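Local coordinates for protein tapirin (Caldicellulosiruptor kristjanssonii, PDB 6N2B) that binds cellulose and probably helps the extremely thermophilic bacterium that makes it adhere to plant material, at residues G238-I243 and N262-K267; K220-G225 and G526-Y531; R233-G238 and I256-G261. All coordinates share one frame; numbering follows the deposited sequence.

Overall arrangement
Coming from the N terminus, 220-225 is the first segment reached. This segment is met by 526-531 about 300 residues later, so contact 2 closes the longest loop. Contacts 1 and 3 both lie nested inside that loop. Contact 3 joins 233-238 to 256-261, and contact 1 joins 238-243 to 262-267. Their segments alternate along the chain, so these two contacts cross. They share Gly-238 and one water. Contacts 1 and 3 stack neighbouring coils of the beta-helix, on two of its faces. Strand 221-224 pairs with strand 240-250 on one flank and strand 526-531 on the other. Contact 2 thereby ties the C-terminal part of the fold to the first coils of the beta-helix.

Contact 1: G238-I243 and N262-K267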
ATOM      1  N   GLY A 238      -2.795  12.448  -1.110  1.00 27.66           N
ATOM      2  CA  GLY A 238      -3.395  13.013   0.079  1.00 25.40           C
ATOM      3  C   GLY A 238      -4.580  12.193   0.550  1.00 27.63           C
ATOM      4  O   GLY A 238      -5.290  11.560  -0.245  1.00 30.93           O
ATOM      5  N   GLU A 239      -4.786  12.192   1.870  1.00 23.87           N
ATOM      6  CA  GLU A 239      -5.894  11.485   2.515  1.00 26.64           C
ATOM      7  C   GLU A 239      -5.965  10.027   2.080  1.00 28.53           C
ATOM      8  O   GLU A 239      -7.046   9.483   1.835  1.00 27.94           O
ATOM      9  CB  GLU A 239      -7.233  12.177   2.243  1.00 27.36           C
ATOM     10  CG  GLU A 239      -7.391  13.544   2.865  1.00 29.54           C
ATOM     11  CD  GLU A 239      -7.391  13.523   4.379  1.00 32.06           C
ATOM     12  OE1 GLU A 239      -7.774  12.487   4.976  1.00 30.36           O
ATOM     13  OE2 GLU A 239      -7.013  14.563   4.966  1.00 34.60           O
ATOM     14  N   PHE A 240      -4.807   9.389   1.960  1.00 23.50           N
ATOM     15  CA  PHE A 240      -4.766   7.977   1.613  1.00 22.89           C
ATOM     16  C   PHE A 240      -4.733   7.142   2.888  1.00 20.71           C
ATOM     17  O   PHE A 240      -3.908   7.387   3.768  1.00 24.15           O
ATOM     18  CB  PHE A 240      -3.556   7.666   0.737  1.00 21.48           C
ATOM     19  CG  PHE A 240      -3.401   6.209   0.443  1.00 21.02           C
ATOM     20  CD1 PHE A 240      -4.108   5.623  -0.594  1.00 26.46           C
ATOM     21  CD2 PHE A 240      -2.578   5.417   1.218  1.00 18.00           C
ATOM     22  CE1 PHE A 240      -3.978   4.269  -0.862  1.00 27.80           C
ATOM     23  CE2 PHE A 240      -2.445   4.075   0.959  1.00 18.79           C
ATOM     24  CZ  PHE A 240      -3.145   3.495  -0.080  1.00 19.19           C
ATOM     25  N   LYS A 241      -5.633   6.166   2.993  1.00 24.53           N
ATOM     26  CA  LYS A 241      -5.737   5.347   4.198  1.00 19.94           C
ATOM     27  C   LYS A 241      -5.817   3.869   3.842  1.00 23.57           C
ATOM     28  O   LYS A 241      -6.605   3.463   2.982  1.00 21.80           O
ATOM     29  CB  LYS A 241      -6.942   5.745   5.041  1.00 13.32           C
ATOM     30  CG  LYS A 241      -6.724   7.025   5.793  1.00 21.20           C
ATOM     31  CD  LYS A 241      -8.042   7.634   6.222  1.00 36.84           C
ATOM     32  CE  LYS A 241      -7.902   8.456   7.480  1.00 36.78           C
ATOM     33  NZ  LYS A 241      -6.931   9.569   7.290  1.00 54.50           N
ATOM     34  N   ALA A 242      -5.003   3.074   4.514  1.00 18.26           N
ATOM     35  CA  ALA A 242      -5.068   1.622   4.450  1.00 17.37           C
ATOM     36  C   ALA A 242      -5.403   1.118   5.854  1.00 20.03           C
ATOM     37  O   ALA A 242      -4.574   1.207   6.766  1.00 19.76           O
ATOM     38  CB  ALA A 242      -3.744   1.059   3.946  1.00 14.90           C
ATOM     39  N   ILE A 243      -6.614   0.616   6.047  1.00 14.55           N
ATOM     40  CA  ILE A 243      -7.055   0.159   7.363  1.00 18.51           C
ATOM     41  C   ILE A 243      -7.159  -1.359   7.345  1.00 16.19           C
ATOM     42  O   ILE A 243      -7.982  -1.923   6.614  1.00 24.74           O
ATOM     43  CB  ILE A 243      -8.398   0.781   7.766  1.00 17.60           C
ATOM     44  CG1 ILE A 243      -8.326   2.302   7.703  1.00 24.18           C
ATOM     45  CG2 ILE A 243      -8.786   0.335   9.157  1.00 15.92           C
ATOM     46  CD1 ILE A 243      -9.685   2.955   7.884  1.00 25.32           C
ATOM     47  N   ASN A 262      -2.766  10.946   5.873  1.00 27.06           N
ATOM     48  CA  ASN A 262      -2.554   9.560   5.504  1.00 23.20           C
ATOM     49  C   ASN A 262      -2.366   8.704   6.736  1.00 22.58           C
ATOM     50  O   ASN A 262      -1.688   9.096   7.688  1.00 23.66           O
ATOM     51  CB  ASN A 262      -1.342   9.439   4.601  1.00 22.06           C
ATOM     52  CG  ASN A 262      -1.411  10.381   3.470  1.00 25.13           C
ATOM     53  OD1 ASN A 262      -2.310  10.291   2.627  1.00 26.18           O
ATOM     54  ND2 ASN A 262      -0.489  11.330   3.445  1.00 29.20           N
ATOM     55  N   SER A 263      -2.963   7.524   6.705  1.00 17.58           N
ATOM     56  CA  SER A 263      -2.895   6.600   7.823  1.00 17.32           C
ATOM     57  C   SER A 263      -2.793   5.208   7.209  1.00 21.25           C
ATOM     58  O   SER A 263      -3.716   4.773   6.512  1.00 19.86           O
ATOM     59  CB  SER A 263      -4.123   6.781   8.724  1.00 18.53           C
ATOM     60  OG  SER A 263      -4.401   5.650   9.535  1.00 38.07           O
ATOM     61  N   ILE A 264      -1.665   4.525   7.411  1.00 15.47           N
ATOM     62  CA  ILE A 264      -1.427   3.221   6.790  1.00 19.61           C
ATOM     63  C   ILE A 264      -1.204   2.161   7.870  1.00 20.14           C
ATOM     64  O   ILE A 264      -0.343   2.322   8.742  1.00 18.57           O
ATOM     65  CB  ILE A 264      -0.241   3.276   5.813  1.00 11.74           C
ATOM     66  CG1 ILE A 264      -0.625   4.087   4.584  1.00 14.45           C
ATOM     67  CG2 ILE A 264       0.143   1.911   5.360  1.00 12.18           C
ATOM     68  CD1 ILE A 264       0.581   4.600   3.818  1.00 14.87           C
ATOM     69  N   GLU A 265      -1.979   1.075   7.805  1.00 21.10           N
ATOM     70  CA  GLU A 265      -1.840  -0.069   8.705  1.00 19.72           C
ATOM     71  C   GLU A 265      -1.481  -1.303   7.901  1.00 18.03           C
ATOM     72  O   GLU A 265      -2.266  -1.741   7.063  1.00 20.44           O
ATOM     73  CB  GLU A 265      -3.122  -0.333   9.483  1.00 15.60           C
ATOM     74  CG  GLU A 265      -3.360   0.644  10.588  1.00 21.20           C
ATOM     75  CD  GLU A 265      -4.808   0.677  10.989  1.00 27.79           C
ATOM     76  OE1 GLU A 265      -5.475  -0.391  10.946  1.00 19.11           O
ATOM     77  OE2 GLU A 265      -5.282   1.777  11.343  1.00 33.17           O
ATOM     78  N   ILE A 266      -0.321  -1.880   8.181  1.00 17.00           N
ATOM     79  CA  ILE A 266       0.130  -3.083   7.508  1.00 21.28           C
ATOM     80  C   ILE A 266       0.263  -4.193   8.537  1.00 23.82           C
ATOM     81  O   ILE A 266       1.077  -4.096   9.461  1.00 30.62           O
ATOM     82  CB  ILE A 266       1.456  -2.857   6.776  1.00 27.15           C
ATOM     83  CG1 ILE A 266       1.328  -1.670   5.816  1.00 19.59           C
ATOM     84  CG2 ILE A 266       1.813  -4.128   6.016  1.00 29.00           C
ATOM     85  CD1 ILE A 266       0.506  -1.991   4.559  1.00 13.68           C
ATOM     86  N   LYS A 267      -0.529  -5.254   8.372  1.00 25.03           N
ATOM     87  CA  LYS A 267      -0.565  -6.311   9.376  1.00 18.46           C
ATOM     88  C   LYS A 267       0.573  -7.293   9.219  1.00 22.82           C
ATOM     89  O   LYS A 267       1.027  -7.864  10.211  1.00 34.13           O
ATOM     90  CB  LYS A 267      -1.888  -7.051   9.307  1.00 18.23           C
ATOM     91  CG  LYS A 267      -3.014  -6.219   9.847  1.00 21.81           C
ATOM     92  CD  LYS A 267      -4.334  -6.746   9.379  1.00 24.30           C
ATOM     93  CE  LYS A 267      -4.684  -8.051  10.062  1.00 19.77           C
ATOM     94  NZ  LYS A 267      -5.650  -8.813   9.210  1.00 33.82           N
TER
HETATM   95  O   HOH W   1      -1.132  10.474   0.133  1.00 16.00           O
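Asn-262 reaches from just ahead of strand 263-266 to the backbone of Phe-240. Its CB lies 3.4 Å from Phe-240 O. CG stands anti to its own carbonyl carbon (chi1 -51°), which swings the amide back along the chain towards 238-240. CG is 3.8 Å from Phe-240 N. At the tip, Asn-262 OD1 accepts a hydrogen bond of 2.7 Å from Phe-240 N. The bond is fairly straight, 162° at the hydrogen, and the donor lies in the plane of the amide carbonyl. A water that takes the N-H of Gly-238 also donates to Asn-262 OD1, so two donors grip this oxygen. The other branch, ND2, binds Asn-287 OD1 and Asn-258 O. With both ends held, the rotation of the amide is fixed.

Beyond the asparagine, strands 240-242 and 263-266 run parallel, as successive coils do in a parallel beta-helix. Phe-240 O accepts from Ser-263 N, and Ala-242 N donates to Ser-263 O at 2.9 Å. Glu-265 N then donates to Ala-242 O at 2.8 Å.

Phe-240, Ala-242 and Ile-264 share one face. Ile-264 CG1 meets the edge of the Phe-240 ring near its plane, 4.1 Å from CE2. The aromatic ring also packs on Phe-221 of the adjoining strand. Ala-242 CB sits 4.2 Å from Ile-264 CG2. On the other face, Lys-241 CG lies 3.9 Å from Ser-263 CB. Glu-239 OE2 is hydrogen-bonded by Asn-285 ND2, while the approach of Glu-239 OE1 to Lys-241 NZ is long and weak.

Contact 2: K220-G225 and G526-Y531; sequences KFTVRG and GIELIY
Main-chain hydrogen bonds join strand 221-224 to strand 526-531, which run parallel with Phe-221 beside Ile-527 and Arg-224 beside Ile-530. Five bonds alternate in direction. Ile-527 N donates to Lys-220 O. Thr-222 uses both of its polar backbone atoms: its N donates to Ile-527 O at 3.0 Å, and its O accepts from Leu-529 N at 2.8 Å. Arg-224 does the same, giving its N-H to Leu-529 O and taking that of Tyr-531 on its own O. A water then bridges Arg-224 O and Tyr-531 O at this end.

One salt bridge crosses the contact, on the face that carries Thr-222, Arg-224, Glu-528 and Ile-530. Arg-224 NE donates to Glu-528 OE2 at 2.8 Å, with 166° at the hydrogen. The oxygen sits at the edge of the guanidinium and close to its plane. The two flat groups are nearly coplanar, 26° apart. Glu-528 bends at its second torsion (chi2 97°), which carries the carboxylate across to the other strand. Its OE1 comes to 3.9 Å from Thr-222 CG2.

Apolar contacts fill the opposite face. Phe-221 CD2 lies 3.6 Å from Ile-527 CB, the two side chains crossing at a slant. Further out, Phe-221 CZ is 4.1 Å from Leu-529 CD2, and these two point the same way. Val-209 also touches Leu-529, and Ile-520 also touches Phe-221. At the far end Tyr-531 CB rests 3.5 Å from Gly-225 C, and its hydroxyl is hydrogen-bonded to Phe-205 O.

Stacked parallel strands have a mainly apolar inner face and a more polar outer one, as in a parallel beta-helix, here joined to a strand from the C-terminal part of the chain.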
ATOM      1  N   LYS A 220      -8.406  11.215  -1.085  1.00 31.27           N
ATOM      2  CA  LYS A 220      -9.422  10.552  -0.265  1.00 28.92           C
ATOM      3  C   LYS A 220      -9.699   9.142  -0.776  1.00 27.07           C
ATOM      4  O   LYS A 220     -10.689   8.891  -1.472  1.00 29.10           O
ATOM      5  CB  LYS A 220     -10.713  11.378  -0.220  1.00 29.32           C
ATOM      6  CG  LYS A 220     -10.972  12.016   1.115  1.00 44.33           C
ATOM      7  CD  LYS A 220     -11.610  11.004   2.081  1.00 56.34           C
ATOM      8  CE  LYS A 220     -11.973  11.631   3.436  1.00 62.05           C
ATOM      9  NZ  LYS A 220     -10.905  11.474   4.474  1.00 67.04           N
ATOM     10  N   PHE A 221      -8.814   8.213  -0.460  1.00 27.08           N
ATOM     11  CA  PHE A 221      -8.962   6.835  -0.903  1.00 25.91           C
ATOM     12  C   PHE A 221      -8.623   5.959   0.284  1.00 24.33           C
ATOM     13  O   PHE A 221      -7.517   6.042   0.830  1.00 21.94           O
ATOM     14  CB  PHE A 221      -8.048   6.525  -2.092  1.00 28.18           C
ATOM     15  CG  PHE A 221      -8.277   5.168  -2.726  1.00 26.01           C
ATOM     16  CD1 PHE A 221      -7.587   4.048  -2.283  1.00 26.53           C
ATOM     17  CD2 PHE A 221      -9.138   5.023  -3.805  1.00 30.52           C
ATOM     18  CE1 PHE A 221      -7.771   2.800  -2.890  1.00 21.44           C
ATOM     19  CE2 PHE A 221      -9.329   3.770  -4.407  1.00 26.85           C
ATOM     20  CZ  PHE A 221      -8.641   2.664  -3.944  1.00 16.18           C
ATOM     21  N   THR A 222      -9.586   5.162   0.710  1.00 22.39           N
ATOM     22  CA  THR A 222      -9.384   4.223   1.795  1.00 24.33           C
ATOM     23  C   THR A 222      -9.508   2.822   1.228  1.00 25.58           C
ATOM     24  O   THR A 222     -10.481   2.515   0.534  1.00 27.80           O
ATOM     25  CB  THR A 222     -10.410   4.420   2.908  1.00 19.35           C
ATOM     26  OG1 THR A 222     -10.277   5.726   3.482  1.00 27.83           O
ATOM     27  CG2 THR A 222     -10.218   3.363   3.961  1.00 19.03           C
ATOM     28  N   VAL A 223      -8.521   1.983   1.498  1.00 19.59           N
ATOM     29  CA  VAL A 223      -8.657   0.554   1.296  1.00 17.20           C
ATOM     30  C   VAL A 223      -8.688  -0.115   2.667  1.00 20.62           C
ATOM     31  O   VAL A 223      -7.852   0.164   3.538  1.00 16.33           O
ATOM     32  CB  VAL A 223      -7.554  -0.007   0.385  1.00 13.79           C
ATOM     33  CG1 VAL A 223      -6.200   0.505   0.792  1.00 15.49           C
ATOM     34  CG2 VAL A 223      -7.595  -1.517   0.431  1.00 13.66           C
ATOM     35  N   ARG A 224      -9.695  -0.956   2.871  1.00 20.44           N
ATOM     36  CA  ARG A 224      -9.978  -1.581   4.155  1.00 19.56           C
ATOM     37  C   ARG A 224      -9.947  -3.093   3.942  1.00 24.34           C
ATOM     38  O   ARG A 224     -10.871  -3.666   3.345  1.00 16.30           O
ATOM     39  CB  ARG A 224     -11.327  -1.100   4.695  1.00 17.91           C
ATOM     40  CG  ARG A 224     -11.839  -1.830   5.918  1.00 23.01           C
ATOM     41  CD  ARG A 224     -13.260  -1.365   6.290  1.00 29.44           C
ATOM     42  NE  ARG A 224     -13.313   0.079   6.525  1.00 35.01           N
ATOM     43  CZ  ARG A 224     -13.210   0.632   7.729  1.00 27.89           C
ATOM     44  NH1 ARG A 224     -13.069  -0.152   8.788  1.00 14.02           N
ATOM     45  NH2 ARG A 224     -13.249   1.957   7.874  1.00 27.12           N
ATOM     46  N   GLY A 225      -8.878  -3.731   4.432  1.00 17.51           N
ATOM     47  CA  GLY A 225      -8.686  -5.152   4.259  1.00 12.14           C
ATOM     48  C   GLY A 225      -7.945  -5.450   2.983  1.00 19.62           C
ATOM     49  O   GLY A 225      -7.597  -4.564   2.190  1.00 18.23           O
ATOM     50  N   GLY A 526     -14.950  10.787  -2.081  1.00 24.57           N
ATOM     51  CA  GLY A 526     -13.903   9.831  -1.819  1.00 27.71           C
ATOM     52  C   GLY A 526     -14.329   8.395  -2.091  1.00 30.63           C
ATOM     53  O   GLY A 526     -15.508   8.083  -2.219  1.00 29.47           O
ATOM     54  N   ILE A 527     -13.340   7.514  -2.201  1.00 32.22           N
ATOM     55  CA  ILE A 527     -13.567   6.085  -2.380  1.00 24.42           C
ATOM     56  C   ILE A 527     -13.304   5.392  -1.054  1.00 21.06           C
ATOM     57  O   ILE A 527     -12.294   5.660  -0.397  1.00 29.19           O
ATOM     58  CB  ILE A 527     -12.655   5.506  -3.471  1.00 18.79           C
ATOM     59  CG1 ILE A 527     -12.666   6.399  -4.708  1.00 22.51           C
ATOM     60  CG2 ILE A 527     -13.049   4.072  -3.782  1.00 14.56           C
ATOM     61  CD1 ILE A 527     -13.803   6.176  -5.610  1.00 20.22           C
ATOM     62  N   GLU A 528     -14.195   4.501  -0.667  1.00 19.27           N
ATOM     63  CA  GLU A 528     -13.961   3.574   0.430  1.00 16.00           C
ATOM     64  C   GLU A 528     -14.029   2.196  -0.208  1.00 20.48           C
ATOM     65  O   GLU A 528     -15.125   1.691  -0.459  1.00 26.32           O
ATOM     66  CB  GLU A 528     -15.002   3.757   1.528  1.00 25.22           C
ATOM     67  CG  GLU A 528     -15.169   2.587   2.508  1.00 30.88           C
ATOM     68  CD  GLU A 528     -14.384   2.780   3.791  1.00 38.90           C
ATOM     69  OE1 GLU A 528     -14.086   3.960   4.133  1.00 42.01           O
ATOM     70  OE2 GLU A 528     -14.058   1.753   4.446  1.00 30.35           O
ATOM     71  N   LEU A 529     -12.871   1.606  -0.507  1.00 20.53           N
ATOM     72  CA  LEU A 529     -12.798   0.280  -1.122  1.00 17.59           C
ATOM     73  C   LEU A 529     -12.639  -0.769  -0.024  1.00 20.45           C
ATOM     74  O   LEU A 529     -11.580  -0.869   0.604  1.00 21.92           O
ATOM     75  CB  LEU A 529     -11.639   0.198  -2.110  1.00 16.50           C
ATOM     76  CG  LEU A 529     -11.269  -1.211  -2.591  1.00 15.73           C
ATOM     77  CD1 LEU A 529     -12.410  -1.796  -3.377  1.00 18.26           C
ATOM     78  CD2 LEU A 529     -10.041  -1.197  -3.461  1.00 15.13           C
ATOM     79  N   ILE A 530     -13.678  -1.555   0.209  1.00 18.79           N
ATOM     80  CA  ILE A 530     -13.666  -2.579   1.250  1.00 23.80           C
ATOM     81  C   ILE A 530     -13.383  -3.918   0.583  1.00 15.20           C
ATOM     82  O   ILE A 530     -14.218  -4.428  -0.168  1.00 22.32           O
ATOM     83  CB  ILE A 530     -14.994  -2.620   2.023  1.00 23.99           C
ATOM     84  CG1 ILE A 530     -15.393  -1.226   2.501  1.00 19.92           C
ATOM     85  CG2 ILE A 530     -14.912  -3.588   3.188  1.00 11.12           C
ATOM     86  CD1 ILE A 530     -16.519  -1.253   3.520  1.00 17.40           C
ATOM     87  N   TYR A 531     -12.229  -4.512   0.867  1.00 18.67           N
ATOM     88  CA  TYR A 531     -11.882  -5.777   0.224  1.00 15.13           C
ATOM     89  C   TYR A 531     -12.895  -6.864   0.590  1.00 16.49           C
ATOM     90  O   TYR A 531     -13.282  -7.013   1.754  1.00 16.64           O
ATOM     91  CB  TYR A 531     -10.460  -6.199   0.613  1.00 12.61           C
ATOM     92  CG  TYR A 531     -10.138  -7.649   0.295  1.00 19.51           C
ATOM     93  CD1 TYR A 531      -9.796  -8.042  -0.996  1.00 14.80           C
ATOM     94  CD2 TYR A 531     -10.178  -8.627   1.293  1.00 14.08           C
ATOM     95  CE1 TYR A 531      -9.504  -9.365  -1.282  1.00 15.95           C
ATOM     96  CE2 TYR A 531      -9.893  -9.936   1.025  1.00 11.08           C
ATOM     97  CZ  TYR A 531      -9.562 -10.312  -0.268  1.00 24.10           C
ATOM     98  OH  TYR A 531      -9.276 -11.637  -0.550  1.00 23.55           O
TER
HETATM   99  O   HOH W   2     -12.385  -5.761   4.167  1.00 17.61           O

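Contact 3: R233-G238 and I256-G261; sequences RIQTQG and IVNGGG
The amides of Gln-235 and Asn-258 cross obliquely, their planes 44° apart. The guanidinium of Arg-233 has the amide carbon of Gln-235 at its edge, in its plane. Arg-233 itself forms a salt bridge with Glu-254.

The backbones are joined in parallel. Ile-256 N donates to Ile-234 O at 2.8 Å. Thr-236 N donates to Ile-256 O at 3.0 Å. Asn-258 N donates to Thr-236 O at 2.9 Å, and Asn-258 CB lies 3.3 Å from that same oxygen.

Thr-236 and Val-257 sit side by side on the buried face. Thr-236 OG1 stands between its backbone N and carbonyl carbon (chi1 64°). This turns the hydroxyl towards the other strand, 3.6 Å from Val-257 CG1. The hydroxyl donates to a water, and the water donates to Asn-258 O. That water spans the place where the direct pairing stops. At the backbone angles of Gly-238 a side chain would run into the preceding carbonyl O, and its CA lies 4.5 Å from that of Gly-259.

Strand 234-236 is one of the two edge strands, within this chain, of an eight-stranded parallel sheet of the beta-helix. Strand 254-257 comes next, and strand 275-278 lies beyond it, where Val-277 touches Ile-256 and Phe-278 touches Val-257.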
ATOM      1  N   ARG A 233       5.185   2.271  -9.948  1.00 26.88           N
ATOM      2  CA  ARG A 233       5.124   3.294  -8.906  1.00 23.39           C
ATOM      3  C   ARG A 233       3.769   3.323  -8.195  1.00 28.15           C
ATOM      4  O   ARG A 233       2.718   3.105  -8.812  1.00 22.65           O
ATOM      5  CB  ARG A 233       5.384   4.671  -9.511  1.00 22.82           C
ATOM      6  CG  ARG A 233       6.820   4.939  -9.921  1.00 37.29           C
ATOM      7  CD  ARG A 233       6.969   6.316 -10.605  1.00 46.79           C
ATOM      8  NE  ARG A 233       6.381   7.437  -9.850  1.00 49.79           N
ATOM      9  CZ  ARG A 233       5.165   7.957 -10.077  1.00 65.17           C
ATOM     10  NH1 ARG A 233       4.733   8.981  -9.343  1.00 47.70           N
ATOM     11  NH2 ARG A 233       4.372   7.458 -11.033  1.00 45.14           N
ATOM     12  N   ILE A 234       3.800   3.602  -6.890  1.00 19.12           N
ATOM     13  CA  ILE A 234       2.616   4.008  -6.131  1.00 18.41           C
ATOM     14  C   ILE A 234       2.824   5.451  -5.702  1.00 25.88           C
ATOM     15  O   ILE A 234       3.863   5.792  -5.120  1.00 24.12           O
ATOM     16  CB  ILE A 234       2.360   3.118  -4.903  1.00 17.89           C
ATOM     17  CG1 ILE A 234       1.980   1.699  -5.332  1.00 18.67           C
ATOM     18  CG2 ILE A 234       1.278   3.728  -4.018  1.00 11.81           C
ATOM     19  CD1 ILE A 234       1.888   0.713  -4.182  1.00 14.30           C
ATOM     20  N   GLN A 235       1.851   6.300  -6.005  1.00 20.91           N
ATOM     21  CA  GLN A 235       1.897   7.698  -5.613  1.00 24.42           C
ATOM     22  C   GLN A 235       0.501   8.121  -5.192  1.00 24.52           C
ATOM     23  O   GLN A 235      -0.435   8.091  -6.001  1.00 23.23           O
ATOM     24  CB  GLN A 235       2.417   8.574  -6.750  1.00 24.13           C
ATOM     25  CG  GLN A 235       2.172  10.057  -6.541  1.00 36.05           C
ATOM     26  CD  GLN A 235       2.780  10.908  -7.652  1.00 53.70           C
ATOM     27  OE1 GLN A 235       3.810  11.561  -7.454  1.00 57.11           O
ATOM     28  NE2 GLN A 235       2.144  10.905  -8.827  1.00 41.92           N
ATOM     29  N   THR A 236       0.373   8.515  -3.932  1.00 18.39           N
ATOM     30  CA  THR A 236      -0.888   8.915  -3.334  1.00 20.79           C
ATOM     31  C   THR A 236      -0.879  10.417  -3.101  1.00 24.03           C
ATOM     32  O   THR A 236       0.114  10.968  -2.612  1.00 26.87           O
ATOM     33  CB  THR A 236      -1.105   8.171  -2.014  1.00 31.77           C
ATOM     34  OG1 THR A 236      -0.093   8.555  -1.067  1.00 24.90           O
ATOM     35  CG2 THR A 236      -1.038   6.666  -2.246  1.00 21.74           C
ATOM     36  N   GLN A 237      -1.986  11.078  -3.445  1.00 29.19           N
ATOM     37  CA  GLN A 237      -2.067  12.536  -3.441  1.00 29.54           C
ATOM     38  C   GLN A 237      -2.857  13.097  -2.256  1.00 25.81           C
ATOM     39  O   GLN A 237      -3.515  14.128  -2.381  1.00 32.52           O
ATOM     40  CB  GLN A 237      -2.662  13.032  -4.757  1.00 28.24           C
ATOM     41  CG  GLN A 237      -4.028  12.462  -5.095  1.00 33.73           C
ATOM     42  CD  GLN A 237      -4.605  13.024  -6.406  1.00 58.05           C
ATOM     43  OE1 GLN A 237      -5.096  12.267  -7.254  1.00 60.89           O
ATOM     44  NE2 GLN A 237      -4.562  14.354  -6.566  1.00 50.08           N
ATOM     45  N   GLY A 238      -2.795  12.448  -1.110  1.00 27.66           N
ATOM     46  CA  GLY A 238      -3.395  13.013   0.079  1.00 25.40           C
ATOM     47  C   GLY A 238      -4.580  12.193   0.550  1.00 27.63           C
ATOM     48  O   GLY A 238      -5.290  11.560  -0.245  1.00 30.93           O
ATOM     49  N   ILE A 256       5.501   6.889  -3.194  1.00 29.44           N
ATOM     50  CA  ILE A 256       5.515   8.278  -2.761  1.00 24.87           C
ATOM     51  C   ILE A 256       4.168   8.574  -2.136  1.00 24.01           C
ATOM     52  O   ILE A 256       3.143   8.581  -2.825  1.00 26.28           O
ATOM     53  CB  ILE A 256       5.799   9.235  -3.923  1.00 22.86           C
ATOM     54  CG1 ILE A 256       7.004   8.746  -4.756  1.00 31.65           C
ATOM     55  CG2 ILE A 256       5.959  10.649  -3.394  1.00 28.21           C
ATOM     56  CD1 ILE A 256       8.371   8.835  -4.070  1.00 34.92           C
ATOM     57  N   VAL A 257       4.164   8.831  -0.836  1.00 27.13           N
ATOM     58  CA  VAL A 257       2.959   9.228  -0.117  1.00 26.29           C
ATOM     59  C   VAL A 257       3.033  10.738   0.097  1.00 26.35           C
ATOM     60  O   VAL A 257       3.891  11.221   0.841  1.00 30.11           O
ATOM     61  CB  VAL A 257       2.827   8.469   1.208  1.00 22.45           C
ATOM     62  CG1 VAL A 257       1.654   9.006   2.021  1.00 26.27           C
ATOM     63  CG2 VAL A 257       2.683   6.971   0.942  1.00 15.87           C
ATOM     64  N   ASN A 258       2.143  11.487  -0.558  1.00 24.06           N
ATOM     65  CA  ASN A 258       2.135  12.944  -0.503  1.00 27.10           C
ATOM     66  C   ASN A 258       0.998  13.451   0.375  1.00 30.12           C
ATOM     67  O   ASN A 258       0.043  12.727   0.675  1.00 31.57           O
ATOM     68  CB  ASN A 258       2.000  13.549  -1.902  1.00 24.87           C
ATOM     69  CG  ASN A 258       3.267  13.403  -2.732  1.00 33.31           C
ATOM     70  OD1 ASN A 258       4.384  13.440  -2.212  1.00 35.04           O
ATOM     71  ND2 ASN A 258       3.094  13.235  -4.036  1.00 31.05           N
ATOM     72  N   GLY A 259       1.113  14.725   0.779  1.00 17.13           N
ATOM     73  CA  GLY A 259       0.085  15.390   1.564  1.00 20.60           C
ATOM     74  C   GLY A 259      -0.022  14.856   2.985  1.00 26.14           C
ATOM     75  O   GLY A 259       0.823  14.098   3.466  1.00 19.41           O
ATOM     76  N   GLY A 260      -1.105  15.264   3.655  1.00 26.69           N
ATOM     77  CA  GLY A 260      -1.386  14.858   5.013  1.00 20.22           C
ATOM     78  C   GLY A 260      -2.612  13.962   5.141  1.00 24.37           C
ATOM     79  O   GLY A 260      -3.253  13.570   4.174  1.00 23.57           O
ATOM     80  N   GLY A 261      -2.937  13.646   6.392  1.00 27.91           N
ATOM     81  CA  GLY A 261      -4.094  12.819   6.662  1.00 26.57           C
ATOM     82  C   GLY A 261      -3.973  11.391   6.198  1.00 32.77           C
ATOM     83  O   GLY A 261      -4.985  10.682   6.126  1.00 27.85           O
TER
HETATM   84  O   HOH W   1      -1.132  10.474   0.133  1.00 16.00           O